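Local coordinates for tubulin-like protein CetZ1 (Haloferax volcanii, PDB 4B46) that binds and probably hydrolyses GTP as a tubulin-like cytoskeletal protein that controls cell shape, being essential for the rod-shaped cells needed for efficient swimming, at residues G12-D17 with S178-Y183; S105-G110 with A151-T156; D170-T175 with N187-N192. All coordinates share one frame; numbering follows the deposited sequence.

In the fold
The three contacts meet around one GDP, in the nucleotide site of a tubulin-like fold. Interactions 1 and 3 share helix 179-198 and touch, Val15 packing on Asn187 and Ile190, with centres about 9 Å apart; interaction 2 lies about 17 and 18 Å from their centres. Interaction 1 is a surface contact, where polar side chains and a water gather beside the guanine. Interaction 2 is buried, a leucine packed on a serine and a phenylalanine without hydrogen bonds between the segments, placing strand 100-106 and its glycine-rich loop against helix 144-160, near ribose and phosphates. Interaction 3 is partly buried and ionic, a salt bridge tying the loop after strand 163-168 to helix 179-198.

Interaction 1: residues G12-D17 with S178-Y183; sequences GGKVVD and SVQGGY. With GDP (guanosine-5'-diphosphate), chain B.
Lys14, on helix 9-26, stretches across the end of the guanine toward Tyr183 and Gln180 on helix 179-198. Its ammonium NZ lies 4.1 Å from Tyr183 CB and, 3.0 Å from GDP O6, donates a hydrogen bond to the base carbonyl. The place of NZ is doubtful, because it is modelled too close to the amide oxygen of Gln180. The chain leaves beside the backbone N and bends at chi3 (62°), which carries CE as well as NZ up to O6. Tyr183 works on the flat of the base: the face of its ring lies against the purine, with GDP C5 3.5 Å above the ring plane and over its centre, while OH reaches the ribose, 3.4 Å from GDP C2'. In the model a water accepts from Lys14 NZ and, weakly, from Gln180 NE2.

Further out, Ser178 is the N-cap of helix 179-198, and Gly181 N donates to Ser178 OG at 2.9 Å, fixing the first turn from which Gln180 and Tyr183 project. Glu142 and Asn169 also touch Tyr183, and Asn187 packs on Lys14. If the modelled place of NZ is about right, a cationic donor near O6 would suit guanine rather than adenine, whose amino group at that position could not accept this bond, while the flat contact with Tyr183 grips the base largely without regard to its donors and acceptors.

Interaction 2: residues S105-G110 with A151-T156; sequences SGLGGG and ARSFQT. With GDP (guanosine-5'-diphosphate), chain B.
Leu107 meets Ser153 and Phe154 of helix 144-160 just where strand 100-106 runs out into the glycine-rich loop of the tubulin/FtsZ signature, GGGTGSG, which wraps the nucleotide phosphates. Leu107 CB sits over the serine, 4.1 Å from Ser153 CB. CG is about as far from Ser153 OG, and there the side chain forks. CD2 comes up against the hydroxyl oxygen, 3.4 Å from Ser153 OG, whereas CD1 slides along the helix backbone, 4.1 Å from Phe154 CA, with the CB of that residue just beyond. The phenylalanine offers little more than its backbone and CB: its ring turns away from Leu107 and packs on Ile355 of helix 353-366. Ala150 and Phe157 of the same helix as Ser153 also touch Leu107.

With OG turned beside its carbonyl carbon (chi1 -178°), Ser153 lays the hydroxyl next to Leu107; its polar need is met by Ser113 O, and Ser113 OG in turn bonds to Leu107 O, so Ser113 pairs with both the Ser153 hydroxyl and the Leu107 carbonyl. On the other side of the loop, the GDP runs past bare backbone. Gly106 CA is 3.7 Å from GDP O4', and Gly109 N lies close to GDP C5'. Gly110 N donates to GDP O1B at 3.0 Å, with an angle of 158° at the hydrogen. At the strand end, Ser105 OG donates to Gly106 O at 2.9 Å from above the carbonyl plane, 40° out of it.

Interaction 3: residues D170-T175 with N187-N192; sequences DAWRKT and NEEIVN. With GDP (guanosine-5'-diphosphate), chain B.
Trp172 and Glu189 make the nearest backbone approach between segment 170-175 and helix 179-198, yet their CA atoms stay 9.0 Å apart, so long side chains must span the distance. Lys174 and Glu189 do so from opposite directions: Lys174 NZ donates to Glu189 OE1 at 2.6 Å in a salt bridge, arriving on the syn side and 25° out of the carboxylate plane. The lysine, bent at chi2, chi3 and chi4, curls back so that NZ also donates to Trp172 O at 3.0 Å. Trp172 meets the same carboxylate obliquely with its six-membered ring, CE3 lying 3.5 Å from Glu189 OE1 and the two planes 78° apart, while its NE1 is held by Leu283 O. A methionine in place of Lys174 would probably leave the Glu189 carboxylate without its charge partner and Trp172 O without this donor. Two residues earlier on the same helix, and turned to another side, Asn187 meets the guanine: Asn187 OD1 accepts from GDP N1 at 2.7 Å, and Asn187 ND2 donates to GDP O6 at 3.1 Å. Reading the guanine edge from the long central helix, here 179-198, is characteristic of tubulin and FtsZ nucleotide sites.

Interaction 1: residues G12-D17 with S178-Y183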
loop_
_atom_site.group_PDB
_atom_site.type_symbol
_atom_site.label_atom_id
_atom_site.label_comp_id
_atom_site.label_asym_id
_atom_site.label_seq_id
_atom_site.Cartn_x
_atom_site.Cartn_y
_atom_site.Cartn_z
ATOM N N GLY A 12 6.383 -7.845 2.650
ATOM C CA GLY A 12 5.388 -7.192 3.484
ATOM C C GLY A 12 5.963 -6.821 4.835
ATOM O O GLY A 12 5.711 -5.730 5.344
ATOM N N GLY A 13 6.751 -7.729 5.406
ATOM C CA GLY A 13 7.399 -7.499 6.680
ATOM C C GLY A 13 8.356 -6.321 6.655
ATOM O O GLY A 13 8.344 -5.477 7.560
ATOM N N LYS A 14 9.194 -6.262 5.622
ATOM C CA LYS A 14 10.189 -5.198 5.506
ATOM C C LYS A 14 9.522 -3.839 5.271
ATOM O O LYS A 14 9.976 -2.808 5.772
ATOM C CB LYS A 14 11.193 -5.511 4.385
ATOM C CG LYS A 14 12.123 -6.683 4.708
ATOM C CD LYS A 14 12.858 -7.180 3.475
ATOM C CE LYS A 14 13.758 -6.114 2.883
ATOM N NZ LYS A 14 14.437 -6.595 1.636
ATOM N N VAL A 15 8.443 -3.840 4.508
ATOM C CA VAL A 15 7.732 -2.598 4.229
ATOM C C VAL A 15 7.045 -2.056 5.485
ATOM O O VAL A 15 7.158 -0.864 5.792
ATOM C CB VAL A 15 6.751 -2.772 3.052
ATOM C CG1 VAL A 15 5.817 -1.544 2.913
ATOM C CG2 VAL A 15 7.552 -3.012 1.759
ATOM N N VAL A 16 6.365 -2.930 6.224
ATOM C CA VAL A 16 5.735 -2.527 7.480
ATOM C C VAL A 16 6.774 -2.053 8.492
ATOM O O VAL A 16 6.567 -1.045 9.177
ATOM C CB VAL A 16 4.846 -3.635 8.072
ATOM C CG1 VAL A 16 4.349 -3.241 9.489
ATOM C CG2 VAL A 16 3.661 -3.881 7.157
ATOM N N ASP A 17 7.900 -2.761 8.558
ATOM C CA ASP A 17 9.016 -2.374 9.419
ATOM C C ASP A 17 9.464 -0.939 9.097
ATOM O O ASP A 17 9.682 -0.122 9.996
ATOM C CB ASP A 17 10.187 -3.345 9.224
ATOM C CG ASP A 17 11.015 -3.558 10.493
ATOM O OD1 ASP A 17 10.444 -3.552 11.604
ATOM O OD2 ASP A 17 12.244 -3.762 10.371
ATOM N N SER A 178 22.189 -3.917 -6.824
ATOM C CA SER A 178 21.919 -5.254 -6.341
ATOM C C SER A 178 20.420 -5.387 -6.090
ATOM O O SER A 178 19.702 -4.384 -5.993
ATOM C CB SER A 178 22.681 -5.503 -5.047
ATOM O OG SER A 178 22.070 -4.816 -3.965
ATOM N N VAL A 179 19.954 -6.626 -5.986
ATOM C CA VAL A 179 18.551 -6.896 -5.701
ATOM C C VAL A 179 18.115 -6.235 -4.402
ATOM O O VAL A 179 17.106 -5.520 -4.364
ATOM C CB VAL A 179 18.279 -8.410 -5.594
ATOM C CG1 VAL A 179 16.938 -8.667 -4.913
ATOM C CG2 VAL A 179 18.334 -9.070 -6.960
ATOM N N GLN A 180 18.890 -6.469 -3.347
ATOM C CA GLN A 180 18.530 -5.996 -2.021
ATOM C C GLN A 180 18.668 -4.481 -1.907
ATOM O O GLN A 180 17.853 -3.827 -1.253
ATOM C CB GLN A 180 19.380 -6.694 -0.959
ATOM C CG GLN A 180 18.850 -6.489 0.461
ATOM C CD GLN A 180 17.370 -6.849 0.582
ATOM O OE1 GLN A 180 16.567 -6.033 1.041
ATOM N NE2 GLN A 180 17.003 -8.068 0.163
ATOM N N GLY A 181 19.691 -3.931 -2.559
ATOM C CA GLY A 181 19.905 -2.493 -2.588
ATOM C C GLY A 181 18.750 -1.805 -3.283
ATOM O O GLY A 181 18.318 -0.725 -2.876
ATOM N N GLY A 182 18.242 -2.446 -4.331
ATOM C CA GLY A 182 17.095 -1.946 -5.059
ATOM C C GLY A 182 15.857 -1.918 -4.181
ATOM O O GLY A 182 15.111 -0.938 -4.188
ATOM N N TYR A 183 15.643 -2.992 -3.419
ATOM C CA TYR A 183 14.483 -3.080 -2.532
ATOM C C TYR A 183 14.513 -2.019 -1.434
ATOM O O TYR A 183 13.470 -1.479 -1.071
ATOM C CB TYR A 183 14.337 -4.482 -1.919
ATOM C CG TYR A 183 13.851 -5.536 -2.895
ATOM C CD1 TYR A 183 12.911 -5.226 -3.869
ATOM C CD2 TYR A 183 14.335 -6.840 -2.845
ATOM C CE1 TYR A 183 12.459 -6.183 -4.762
ATOM C CE2 TYR A 183 13.884 -7.805 -3.732
ATOM C CZ TYR A 183 12.951 -7.463 -4.694
ATOM O OH TYR A 183 12.501 -8.406 -5.588
HETATM P PB GDP B . 7.259 -14.539 0.577
HETATM O O1B GDP B . 7.195 -15.999 0.232
HETATM O O2B GDP B . 7.953 -14.287 1.897
HETATM O O3B GDP B . 5.852 -13.998 0.581
HETATM O O3A GDP B . 8.108 -13.895 -0.616
HETATM P PA GDP B . 8.842 -12.477 -0.538
HETATM O O1A GDP B . 8.062 -11.486 0.257
HETATM O O2A GDP B . 10.248 -12.658 -0.038
HETATM O "O5'" GDP B . 8.884 -12.088 -2.105
HETATM C "C5'" GDP B . 7.634 -11.920 -2.777
HETATM C "C4'" GDP B . 7.772 -10.834 -3.829
HETATM O "O4'" GDP B . 7.950 -9.576 -3.203
HETATM C "C3'" GDP B . 9.033 -10.996 -4.654
HETATM O "O3'" GDP B . 8.724 -11.822 -5.769
HETATM C "C2'" GDP B . 9.401 -9.578 -5.063
HETATM O "O2'" GDP B . 8.620 -9.161 -6.186
HETATM C "C1'" GDP B . 8.866 -8.738 -3.943
HETATM N N9 GDP B . 9.816 -8.323 -2.902
HETATM C C8 GDP B . 10.606 -9.113 -2.147
HETATM N N7 GDP B . 11.276 -8.368 -1.227
HETATM C C5 GDP B . 10.873 -7.082 -1.378
HETATM C C6 GDP B . 11.151 -5.782 -0.732
HETATM O O6 GDP B . 11.965 -5.681 0.224
HETATM N N1 GDP B . 10.509 -4.708 -1.212
HETATM C C2 GDP B . 9.637 -4.763 -2.234
HETATM N N2 GDP B . 9.050 -3.618 -2.654
HETATM N N3 GDP B . 9.325 -5.916 -2.867
HETATM C C4 GDP B . 9.902 -7.073 -2.478
HETATM O O HOH W 1 13.761 -8.750 0.143
#

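Interaction 2: residues S105-G110 with A151-T156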
loop_
_atom_site.group_PDB
_atom_site.type_symbol
_atom_site.label_atom_id
_atom_site.label_comp_id
_atom_site.label_asym_id
_atom_site.label_seq_id
_atom_site.Cartn_x
_atom_site.Cartn_y
_atom_site.Cartn_z
ATOM N N SER A 105 1.824 -6.976 1.381
ATOM C CA SER A 105 2.451 -8.195 0.890
ATOM C C SER A 105 2.949 -8.099 -0.543
ATOM O O SER A 105 2.343 -7.433 -1.381
ATOM C CB SER A 105 1.448 -9.335 0.958
ATOM O OG SER A 105 2.065 -10.533 0.560
ATOM N N GLY A 106 4.051 -8.787 -0.817
ATOM C CA GLY A 106 4.482 -9.009 -2.186
ATOM C C GLY A 106 3.593 -10.096 -2.750
ATOM O O GLY A 106 3.216 -11.025 -2.034
ATOM N N LEU A 107 3.219 -9.986 -4.018
ATOM C CA LEU A 107 2.299 -10.974 -4.575
ATOM C C LEU A 107 3.019 -12.083 -5.349
ATOM O O LEU A 107 2.413 -13.087 -5.705
ATOM C CB LEU A 107 1.233 -10.300 -5.446
ATOM C CG LEU A 107 0.394 -9.245 -4.718
ATOM C CD1 LEU A 107 -0.791 -8.874 -5.565
ATOM C CD2 LEU A 107 -0.068 -9.744 -3.355
ATOM N N GLY A 108 4.313 -11.906 -5.580
ATOM C CA GLY A 108 5.056 -12.814 -6.445
ATOM C C GLY A 108 5.597 -14.071 -5.781
ATOM O O GLY A 108 6.039 -14.987 -6.483
ATOM N N GLY A 109 5.559 -14.123 -4.447
ATOM C CA GLY A 109 6.163 -15.221 -3.700
ATOM C C GLY A 109 5.190 -16.291 -3.226
ATOM O O GLY A 109 4.254 -16.639 -3.930
ATOM N N GLY A 110 5.414 -16.828 -2.029
ATOM C CA GLY A 110 4.578 -17.900 -1.523
ATOM C C GLY A 110 3.798 -17.583 -0.252
ATOM O O GLY A 110 2.596 -17.816 -0.179
ATOM N N ALA A 151 -0.332 -12.986 -10.434
ATOM C CA ALA A 151 -1.591 -13.031 -11.161
ATOM C C ALA A 151 -2.663 -13.758 -10.338
ATOM O O ALA A 151 -3.763 -13.245 -10.149
ATOM C CB ALA A 151 -1.389 -13.724 -12.512
ATOM N N ARG A 152 -2.334 -14.951 -9.849
ATOM C CA ARG A 152 -3.265 -15.716 -9.011
ATOM C C ARG A 152 -3.579 -15.046 -7.684
ATOM O O ARG A 152 -4.727 -15.030 -7.248
ATOM C CB ARG A 152 -2.729 -17.116 -8.756
ATOM C CG ARG A 152 -2.710 -17.960 -9.991
ATOM C CD ARG A 152 -2.169 -19.331 -9.674
ATOM N NE ARG A 152 -2.348 -20.258 -10.776
ATOM C CZ ARG A 152 -1.503 -21.245 -11.053
ATOM N NH1 ARG A 152 -0.416 -21.417 -10.311
ATOM N NH2 ARG A 152 -1.743 -22.049 -12.069
ATOM N N SER A 153 -2.557 -14.491 -7.044
ATOM C CA SER A 153 -2.735 -13.803 -5.769
ATOM C C SER A 153 -3.598 -12.546 -5.939
ATOM O O SER A 153 -4.507 -12.277 -5.134
ATOM C CB SER A 153 -1.370 -13.436 -5.180
ATOM O OG SER A 153 -1.492 -12.804 -3.912
ATOM N N PHE A 154 -3.313 -11.784 -6.990
ATOM C CA PHE A 154 -4.074 -10.567 -7.270
ATOM C C PHE A 154 -5.575 -10.851 -7.390
ATOM O O PHE A 154 -6.391 -10.140 -6.810
ATOM C CB PHE A 154 -3.571 -9.853 -8.535
ATOM C CG PHE A 154 -4.478 -8.728 -8.979
ATOM C CD1 PHE A 154 -4.345 -7.463 -8.439
ATOM C CD2 PHE A 154 -5.491 -8.955 -9.904
ATOM C CE1 PHE A 154 -5.202 -6.426 -8.821
ATOM C CE2 PHE A 154 -6.350 -7.926 -10.291
ATOM C CZ PHE A 154 -6.204 -6.665 -9.744
ATOM N N GLN A 155 -5.928 -11.889 -8.146
ATOM C CA GLN A 155 -7.328 -12.244 -8.367
ATOM C C GLN A 155 -8.056 -12.434 -7.042
ATOM O O GLN A 155 -9.178 -11.968 -6.876
ATOM C CB GLN A 155 -7.449 -13.537 -9.180
ATOM C CG GLN A 155 -6.818 -13.493 -10.557
ATOM C CD GLN A 155 -7.654 -12.728 -11.561
ATOM O OE1 GLN A 155 -7.261 -11.660 -12.029
ATOM N NE2 GLN A 155 -8.814 -13.277 -11.905
ATOM N N THR A 156 -7.406 -13.115 -6.104
ATOM C CA THR A 156 -8.042 -13.436 -4.827
ATOM C C THR A 156 -7.996 -12.250 -3.882
ATOM O O THR A 156 -8.998 -11.909 -3.250
ATOM C CB THR A 156 -7.360 -14.638 -4.144
ATOM O OG1 THR A 156 -7.260 -15.712 -5.078
ATOM C CG2 THR A 156 -8.174 -15.106 -2.931
HETATM P PB GDP B . 7.259 -14.539 0.577
HETATM O O1B GDP B . 7.195 -15.999 0.232
HETATM O O2B GDP B . 7.953 -14.287 1.897
HETATM O O3B GDP B . 5.852 -13.998 0.581
HETATM O O3A GDP B . 8.108 -13.895 -0.616
HETATM P PA GDP B . 8.842 -12.477 -0.538
HETATM O O1A GDP B . 8.062 -11.486 0.257
HETATM O O2A GDP B . 10.248 -12.658 -0.038
HETATM O "O5'" GDP B . 8.884 -12.088 -2.105
HETATM C "C5'" GDP B . 7.634 -11.920 -2.777
HETATM C "C4'" GDP B . 7.772 -10.834 -3.829
HETATM O "O4'" GDP B . 7.950 -9.576 -3.203
HETATM C "C3'" GDP B . 9.033 -10.996 -4.654
HETATM O "O3'" GDP B . 8.724 -11.822 -5.769
HETATM C "C2'" GDP B . 9.401 -9.578 -5.063
HETATM O "O2'" GDP B . 8.620 -9.161 -6.186
HETATM C "C1'" GDP B . 8.866 -8.738 -3.943
HETATM N N9 GDP B . 9.816 -8.323 -2.902
HETATM C C8 GDP B . 10.606 -9.113 -2.147
HETATM N N7 GDP B . 11.276 -8.368 -1.227
HETATM C C5 GDP B . 10.873 -7.082 -1.378
HETATM C C6 GDP B . 11.151 -5.782 -0.732
HETATM O O6 GDP B . 11.965 -5.681 0.224
HETATM N N1 GDP B . 10.509 -4.708 -1.212
HETATM C C2 GDP B . 9.637 -4.763 -2.234
HETATM N N2 GDP B . 9.050 -3.618 -2.654
HETATM N N3 GDP B . 9.325 -5.916 -2.867
HETATM C C4 GDP B . 9.902 -7.073 -2.478
#

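Interaction 3: residues D170-T175 with N187-N192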
loop_
_atom_site.group_PDB
_atom_site.type_symbol
_atom_site.label_atom_id
_atom_site.label_comp_id
_atom_site.label_asym_id
_atom_site.label_seq_id
_atom_site.Cartn_x
_atom_site.Cartn_y
_atom_site.Cartn_z
ATOM N N ASP A 170 7.809 -3.599 -10.972
ATOM C CA ASP A 170 8.312 -3.581 -12.346
ATOM C C ASP A 170 8.452 -2.150 -12.895
ATOM O O ASP A 170 9.295 -1.884 -13.752
ATOM C CB ASP A 170 7.429 -4.423 -13.270
ATOM C CG ASP A 170 8.060 -4.637 -14.632
ATOM O OD1 ASP A 170 9.216 -5.107 -14.683
ATOM O OD2 ASP A 170 7.406 -4.338 -15.654
ATOM N N ALA A 171 7.638 -1.233 -12.388
ATOM C CA ALA A 171 7.688 0.157 -12.844
ATOM C C ALA A 171 8.754 0.946 -12.096
ATOM O O ALA A 171 9.076 2.067 -12.468
ATOM C CB ALA A 171 6.324 0.827 -12.661
ATOM N N TRP A 172 9.280 0.366 -11.023
ATOM C CA TRP A 172 10.206 1.085 -10.159
ATOM C C TRP A 172 11.564 0.382 -10.036
ATOM O O TRP A 172 12.306 0.610 -9.081
ATOM C CB TRP A 172 9.582 1.279 -8.779
ATOM C CG TRP A 172 8.361 2.173 -8.817
ATOM C CD1 TRP A 172 7.090 1.807 -9.125
ATOM C CD2 TRP A 172 8.325 3.579 -8.550
ATOM N NE1 TRP A 172 6.257 2.903 -9.070
ATOM C CE2 TRP A 172 6.990 4.001 -8.708
ATOM C CE3 TRP A 172 9.293 4.523 -8.194
ATOM C CZ2 TRP A 172 6.596 5.328 -8.524
ATOM C CZ3 TRP A 172 8.903 5.833 -8.007
ATOM C CH2 TRP A 172 7.565 6.225 -8.170
ATOM N N ARG A 173 11.886 -0.471 -11.000
ATOM C CA ARG A 173 13.142 -1.219 -10.939
ATOM C C ARG A 173 14.365 -0.307 -10.907
ATOM O O ARG A 173 14.385 0.757 -11.525
ATOM C CB ARG A 173 13.236 -2.224 -12.092
ATOM C CG ARG A 173 12.436 -3.484 -11.842
ATOM C CD ARG A 173 11.723 -3.969 -13.086
ATOM N NE ARG A 173 12.628 -4.476 -14.101
ATOM C CZ ARG A 173 12.558 -4.157 -15.388
ATOM N NH1 ARG A 173 11.623 -3.318 -15.820
ATOM N NH2 ARG A 173 13.427 -4.677 -16.241
ATOM N N LYS A 174 15.376 -0.723 -10.153
ATOM C CA LYS A 174 16.611 0.041 -10.045
ATOM C C LYS A 174 17.719 -0.794 -10.695
ATOM O O LYS A 174 18.142 -1.818 -10.158
ATOM C CB LYS A 174 16.903 0.357 -8.575
ATOM C CG LYS A 174 15.624 0.589 -7.753
ATOM C CD LYS A 174 15.673 1.859 -6.909
ATOM C CE LYS A 174 14.937 3.042 -7.552
ATOM N NZ LYS A 174 13.426 2.964 -7.510
ATOM N N THR A 175 18.167 -0.360 -11.866
ATOM C CA THR A 175 18.967 -1.215 -12.744
ATOM C C THR A 175 20.387 -1.542 -12.278
ATOM O O THR A 175 20.739 -2.715 -12.133
ATOM C CB THR A 175 19.000 -0.669 -14.186
ATOM O OG1 THR A 175 17.701 -0.815 -14.772
ATOM C CG2 THR A 175 20.021 -1.428 -15.030
ATOM N N ASN A 187 11.496 0.406 -1.127
ATOM C CA ASN A 187 10.721 0.477 0.113
ATOM C C ASN A 187 10.613 1.900 0.667
ATOM O O ASN A 187 9.602 2.249 1.263
ATOM C CB ASN A 187 11.281 -0.477 1.178
ATOM C CG ASN A 187 11.149 -1.938 0.779
ATOM O OD1 ASN A 187 10.440 -2.269 -0.169
ATOM N ND2 ASN A 187 11.821 -2.821 1.516
ATOM N N GLU A 188 11.652 2.710 0.473
ATOM C CA GLU A 188 11.605 4.130 0.833
ATOM C C GLU A 188 10.565 4.868 0.001
ATOM O O GLU A 188 9.805 5.685 0.516
ATOM C CB GLU A 188 12.963 4.789 0.604
ATOM C CG GLU A 188 14.006 4.486 1.656
ATOM C CD GLU A 188 13.953 5.455 2.825
ATOM O OE1 GLU A 188 12.977 6.232 2.918
ATOM O OE2 GLU A 188 14.891 5.439 3.652
ATOM N N GLU A 189 10.548 4.575 -1.295
ATOM C CA GLU A 189 9.582 5.172 -2.213
ATOM C C GLU A 189 8.154 4.789 -1.840
ATOM O O GLU A 189 7.236 5.614 -1.899
ATOM C CB GLU A 189 9.901 4.763 -3.656
ATOM C CG GLU A 189 11.245 5.336 -4.141
ATOM C CD GLU A 189 11.689 4.788 -5.483
ATOM O OE1 GLU A 189 11.604 3.564 -5.705
ATOM O OE2 GLU A 189 12.132 5.591 -6.323
ATOM N N ILE A 190 7.967 3.533 -1.456
ATOM C CA ILE A 190 6.655 3.050 -1.057
ATOM C C ILE A 190 6.178 3.806 0.181
ATOM O O ILE A 190 5.076 4.359 0.208
ATOM C CB ILE A 190 6.689 1.535 -0.769
ATOM C CG1 ILE A 190 6.865 0.748 -2.080
ATOM C CG2 ILE A 190 5.453 1.105 -0.002
ATOM C CD1 ILE A 190 7.080 -0.763 -1.892
ATOM N N VAL A 191 7.029 3.857 1.197
ATOM C CA VAL A 191 6.641 4.461 2.464
ATOM C C VAL A 191 6.448 5.991 2.377
ATOM O O VAL A 191 5.562 6.537 3.019
ATOM C CB VAL A 191 7.636 4.061 3.579
ATOM C CG1 VAL A 191 7.299 4.746 4.841
ATOM C CG2 VAL A 191 7.590 2.544 3.809
ATOM N N ASN A 192 7.261 6.678 1.578
ATOM C CA ASN A 192 7.106 8.125 1.417
ATOM C C ASN A 192 5.770 8.487 0.791
ATOM O O ASN A 192 5.181 9.512 1.106
ATOM C CB ASN A 192 8.232 8.706 0.559
ATOM C CG ASN A 192 9.536 8.836 1.318
ATOM O OD1 ASN A 192 9.542 9.029 2.533
ATOM N ND2 ASN A 192 10.654 8.738 0.602
HETATM P PB GDP B . 7.259 -14.539 0.577
HETATM O O1B GDP B . 7.195 -15.999 0.232
HETATM O O2B GDP B . 7.953 -14.287 1.897
HETATM O O3B GDP B . 5.852 -13.998 0.581
HETATM O O3A GDP B . 8.108 -13.895 -0.616
HETATM P PA GDP B . 8.842 -12.477 -0.538
HETATM O O1A GDP B . 8.062 -11.486 0.257
HETATM O O2A GDP B . 10.248 -12.658 -0.038
HETATM O "O5'" GDP B . 8.884 -12.088 -2.105
HETATM C "C5'" GDP B . 7.634 -11.920 -2.777
HETATM C "C4'" GDP B . 7.772 -10.834 -3.829
HETATM O "O4'" GDP B . 7.950 -9.576 -3.203
HETATM C "C3'" GDP B . 9.033 -10.996 -4.654
HETATM O "O3'" GDP B . 8.724 -11.822 -5.769
HETATM C "C2'" GDP B . 9.401 -9.578 -5.063
HETATM O "O2'" GDP B . 8.620 -9.161 -6.186
HETATM C "C1'" GDP B . 8.866 -8.738 -3.943
HETATM N N9 GDP B . 9.816 -8.323 -2.902
HETATM C C8 GDP B . 10.606 -9.113 -2.147
HETATM N N7 GDP B . 11.276 -8.368 -1.227
HETATM C C5 GDP B . 10.873 -7.082 -1.378
HETATM C C6 GDP B . 11.151 -5.782 -0.732
HETATM O O6 GDP B . 11.965 -5.681 0.224
HETATM N N1 GDP B . 10.509 -4.708 -1.212
HETATM C C2 GDP B . 9.637 -4.763 -2.234
HETATM N N2 GDP B . 9.050 -3.618 -2.654
HETATM N N3 GDP B . 9.325 -5.916 -2.867
HETATM C C4 GDP B . 9.902 -7.073 -2.478
#